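Local coordinates for protein MTH0777 (Methanothermobacter thermautotrophicus, PDB 1KJN) that is of unknown function, an archaeal member of the DUF1890 family with a three-layer alpha/beta fold built on a parallel sheet, at residues A93-F98 against E127-E132. Numbering follows the deposited sequence.
Sequences AYLVTF and ETLDAE
Leu129 reaches across to helix 89-102 with one methyl, CD1, which settles beside Leu95 and the backbone of Val96. Leu129 CD1 lies 4.0 Å from Leu95 CG and 4.2 Å from Val96 CA, so the contact is made with a branch point on one residue and with main chain on the next. The Leu129 chain is stretched out: CD1 stands anti to CA (chi2 -174°), which carries this methyl well forward of the backbone. The two leucine side chains meet at a slant rather than lying alongside each other.

Val96 adds a second set of contacts through CG2, the branch beside its backbone N. Val96 CG2 passes 4.3 Å from Leu129 CG and 3.7 Å from Thr128 OG1, with the valine and threonine side chains crossing nearly at right angles. The threonine oxygen is not a polar partner here: chi1 of 60° places it between N and the carbonyl carbon, and it hydrogen-bonds to the backbone O of Glu124, one turn back in helix 115-128. The valine methyl therefore packs against a hydroxyl already engaged by its own helix.

No hydrogen bond links the two segments, and the contact is only partly buried. Inward, Leu95 continues onto Thr106 and Ala108 of strand 105-111 and onto Leu82 and Val86 of strand 81-86. Leu129 is the first residue to leave helical geometry after helix 115-128, where the chain turns toward strand 132-136, outermost of the sheet within this chain. The pairing thus joins neighbouring connections of successive beta-alpha-beta units, as in a Rossmann-like fold with strand order 3-2-1-4-5-6.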
ATOM      1  N   ALA A  93       7.343  20.946   3.670  1.00 21.99           N
ATOM      2  CA  ALA A  93       8.624  21.639   3.463  1.00 22.94           C
ATOM      3  C   ALA A  93       9.395  21.002   2.315  1.00 22.77           C
ATOM      4  O   ALA A  93       9.980  21.702   1.501  1.00 26.18           O
ATOM      5  CB  ALA A  93       9.468  21.651   4.754  1.00 23.63           C
ATOM      6  N   TYR A  94       9.396  19.671   2.238  1.00 25.61           N
ATOM      7  CA  TYR A  94      10.105  19.002   1.149  1.00 21.34           C
ATOM      8  C   TYR A  94       9.512  19.411  -0.197  1.00 20.89           C
ATOM      9  O   TYR A  94      10.249  19.701  -1.137  1.00 19.64           O
ATOM     10  CB  TYR A  94      10.055  17.481   1.305  1.00 28.64           C
ATOM     11  CG  TYR A  94      11.282  16.904   1.982  1.00 35.41           C
ATOM     12  CD1 TYR A  94      11.193  16.284   3.227  1.00 40.88           C
ATOM     13  CD2 TYR A  94      12.538  16.998   1.386  1.00 34.61           C
ATOM     14  CE1 TYR A  94      12.330  15.772   3.864  1.00 42.87           C
ATOM     15  CE2 TYR A  94      13.675  16.488   2.009  1.00 39.48           C
ATOM     16  CZ  TYR A  94      13.563  15.880   3.248  1.00 43.54           C
ATOM     17  OH  TYR A  94      14.694  15.388   3.863  1.00 49.64           O
ATOM     18  N   LEU A  95       8.181  19.426  -0.289  1.00 17.12           N
ATOM     19  CA  LEU A  95       7.522  19.800  -1.534  1.00 19.67           C
ATOM     20  C   LEU A  95       7.924  21.221  -1.928  1.00 20.84           C
ATOM     21  O   LEU A  95       8.143  21.494  -3.105  1.00 21.64           O
ATOM     22  CB  LEU A  95       5.993  19.696  -1.413  1.00 18.79           C
ATOM     23  CG  LEU A  95       5.224  20.113  -2.678  1.00 23.99           C
ATOM     24  CD1 LEU A  95       5.713  19.273  -3.865  1.00 20.29           C
ATOM     25  CD2 LEU A  95       3.712  19.998  -2.500  1.00 17.50           C
ATOM     26  N   VAL A  96       8.021  22.115  -0.946  1.00 20.34           N
ATOM     27  CA  VAL A  96       8.399  23.509  -1.200  1.00 24.79           C
ATOM     28  C   VAL A  96       9.798  23.543  -1.811  1.00 18.49           C
ATOM     29  O   VAL A  96      10.018  24.163  -2.854  1.00 22.83           O
ATOM     30  CB  VAL A  96       8.379  24.357   0.114  1.00 28.31           C
ATOM     31  CG1 VAL A  96       8.975  25.773  -0.130  1.00 23.81           C
ATOM     32  CG2 VAL A  96       6.956  24.486   0.627  1.00 29.98           C
ATOM     33  N   THR A  97      10.709  22.785  -1.207  1.00 20.63           N
ATOM     34  CA  THR A  97      12.086  22.738  -1.679  1.00 19.15           C
ATOM     35  C   THR A  97      12.138  22.207  -3.105  1.00 23.30           C
ATOM     36  O   THR A  97      12.751  22.818  -3.973  1.00 21.19           O
ATOM     37  CB  THR A  97      12.978  21.868  -0.774  1.00 25.47           C
ATOM     38  OG1 THR A  97      12.968  22.383   0.567  1.00 23.94           O
ATOM     39  CG2 THR A  97      14.410  21.861  -1.297  1.00 21.95           C
ATOM     40  N   PHE A  98      11.480  21.080  -3.355  1.00 18.63           N
ATOM     41  CA  PHE A  98      11.496  20.505  -4.690  1.00 20.37           C
ATOM     42  C   PHE A  98      10.871  21.428  -5.727  1.00 21.89           C
ATOM     43  O   PHE A  98      11.310  21.476  -6.868  1.00 17.99           O
ATOM     44  CB  PHE A  98      10.784  19.146  -4.707  1.00 20.78           C
ATOM     45  CG  PHE A  98      11.613  18.014  -4.149  1.00 26.00           C
ATOM     46  CD1 PHE A  98      12.733  17.549  -4.833  1.00 26.77           C
ATOM     47  CD2 PHE A  98      11.250  17.389  -2.956  1.00 26.15           C
ATOM     48  CE1 PHE A  98      13.471  16.472  -4.338  1.00 30.46           C
ATOM     49  CE2 PHE A  98      11.987  16.311  -2.454  1.00 21.54           C
ATOM     50  CZ  PHE A  98      13.093  15.850  -3.144  1.00 23.01           C
ATOM     51  N   GLU A 127       0.333  29.890   0.691  1.00 52.91           N
ATOM     52  CA  GLU A 127       1.176  31.036   1.020  1.00 55.42           C
ATOM     53  C   GLU A 127       2.615  30.888   0.532  1.00 55.51           C
ATOM     54  O   GLU A 127       3.315  31.885   0.337  1.00 58.13           O
ATOM     55  CB  GLU A 127       1.170  31.263   2.537  1.00 55.84           C
ATOM     56  CG  GLU A 127      -0.148  31.813   3.069  1.00 58.50           C
ATOM     57  CD  GLU A 127      -0.536  31.257   4.441  1.00 63.34           C
ATOM     58  OE1 GLU A 127       0.356  31.007   5.290  1.00 61.81           O
ATOM     59  OE2 GLU A 127      -1.755  31.072   4.665  1.00 64.83           O
ATOM     60  N   THR A 128       3.046  29.650   0.311  1.00 50.50           N
ATOM     61  CA  THR A 128       4.413  29.386  -0.119  1.00 53.10           C
ATOM     62  C   THR A 128       4.585  28.973  -1.582  1.00 51.57           C
ATOM     63  O   THR A 128       5.624  29.246  -2.197  1.00 53.79           O
ATOM     64  CB  THR A 128       5.070  28.286   0.763  1.00 55.05           C
ATOM     65  OG1 THR A 128       4.311  27.074   0.654  1.00 59.58           O
ATOM     66  CG2 THR A 128       5.115  28.716   2.230  1.00 52.77           C
ATOM     67  N   LEU A 129       3.565  28.334  -2.145  1.00 45.48           N
ATOM     68  CA  LEU A 129       3.661  27.844  -3.512  1.00 43.77           C
ATOM     69  C   LEU A 129       2.598  28.244  -4.507  1.00 45.35           C
ATOM     70  O   LEU A 129       1.514  28.718  -4.160  1.00 45.97           O
ATOM     71  CB  LEU A 129       3.727  26.314  -3.514  1.00 40.78           C
ATOM     72  CG  LEU A 129       4.957  25.589  -2.981  1.00 39.09           C
ATOM     73  CD1 LEU A 129       4.802  24.089  -3.243  1.00 39.54           C
ATOM     74  CD2 LEU A 129       6.202  26.116  -3.676  1.00 42.03           C
ATOM     75  N   ASP A 130       2.945  27.984  -5.764  1.00 45.52           N
ATOM     76  CA  ASP A 130       2.106  28.215  -6.925  1.00 48.22           C
ATOM     77  C   ASP A 130       1.768  26.779  -7.348  1.00 46.82           C
ATOM     78  O   ASP A 130       2.343  26.247  -8.308  1.00 50.31           O
ATOM     79  CB  ASP A 130       2.931  28.919  -8.013  1.00 51.59           C
ATOM     80  CG  ASP A 130       2.154  29.150  -9.295  1.00 55.78           C
ATOM     81  OD1 ASP A 130       2.797  29.402 -10.337  1.00 61.72           O
ATOM     82  OD2 ASP A 130       0.905  29.090  -9.275  1.00 57.76           O
ATOM     83  N   ALA A 131       0.882  26.132  -6.594  1.00 38.17           N
ATOM     84  CA  ALA A 131       0.527  24.754  -6.893  1.00 35.47           C
ATOM     85  C   ALA A 131      -0.950  24.460  -6.817  1.00 34.83           C
ATOM     86  O   ALA A 131      -1.673  25.056  -6.022  1.00 30.50           O
ATOM     87  CB  ALA A 131       1.276  23.811  -5.957  1.00 29.23           C
ATOM     88  N   GLU A 132      -1.379  23.504  -7.634  1.00 31.98           N
ATOM     89  CA  GLU A 132      -2.759  23.071  -7.642  1.00 34.17           C
ATOM     90  C   GLU A 132      -2.860  22.174  -6.397  1.00 35.41           C
ATOM     91  O   GLU A 132      -1.934  21.414  -6.092  1.00 33.67           O
ATOM     92  CB  GLU A 132      -3.042  22.270  -8.912  1.00 38.28           C
ATOM     93  CG  GLU A 132      -4.444  22.468  -9.470  1.00 50.75           C
ATOM     94  CD  GLU A 132      -4.581  23.762 -10.253  1.00 54.53           C
ATOM     95  OE1 GLU A 132      -3.852  23.937 -11.259  1.00 55.68           O
ATOM     96  OE2 GLU A 132      -5.423  24.598  -9.870  1.00 57.69           O
TER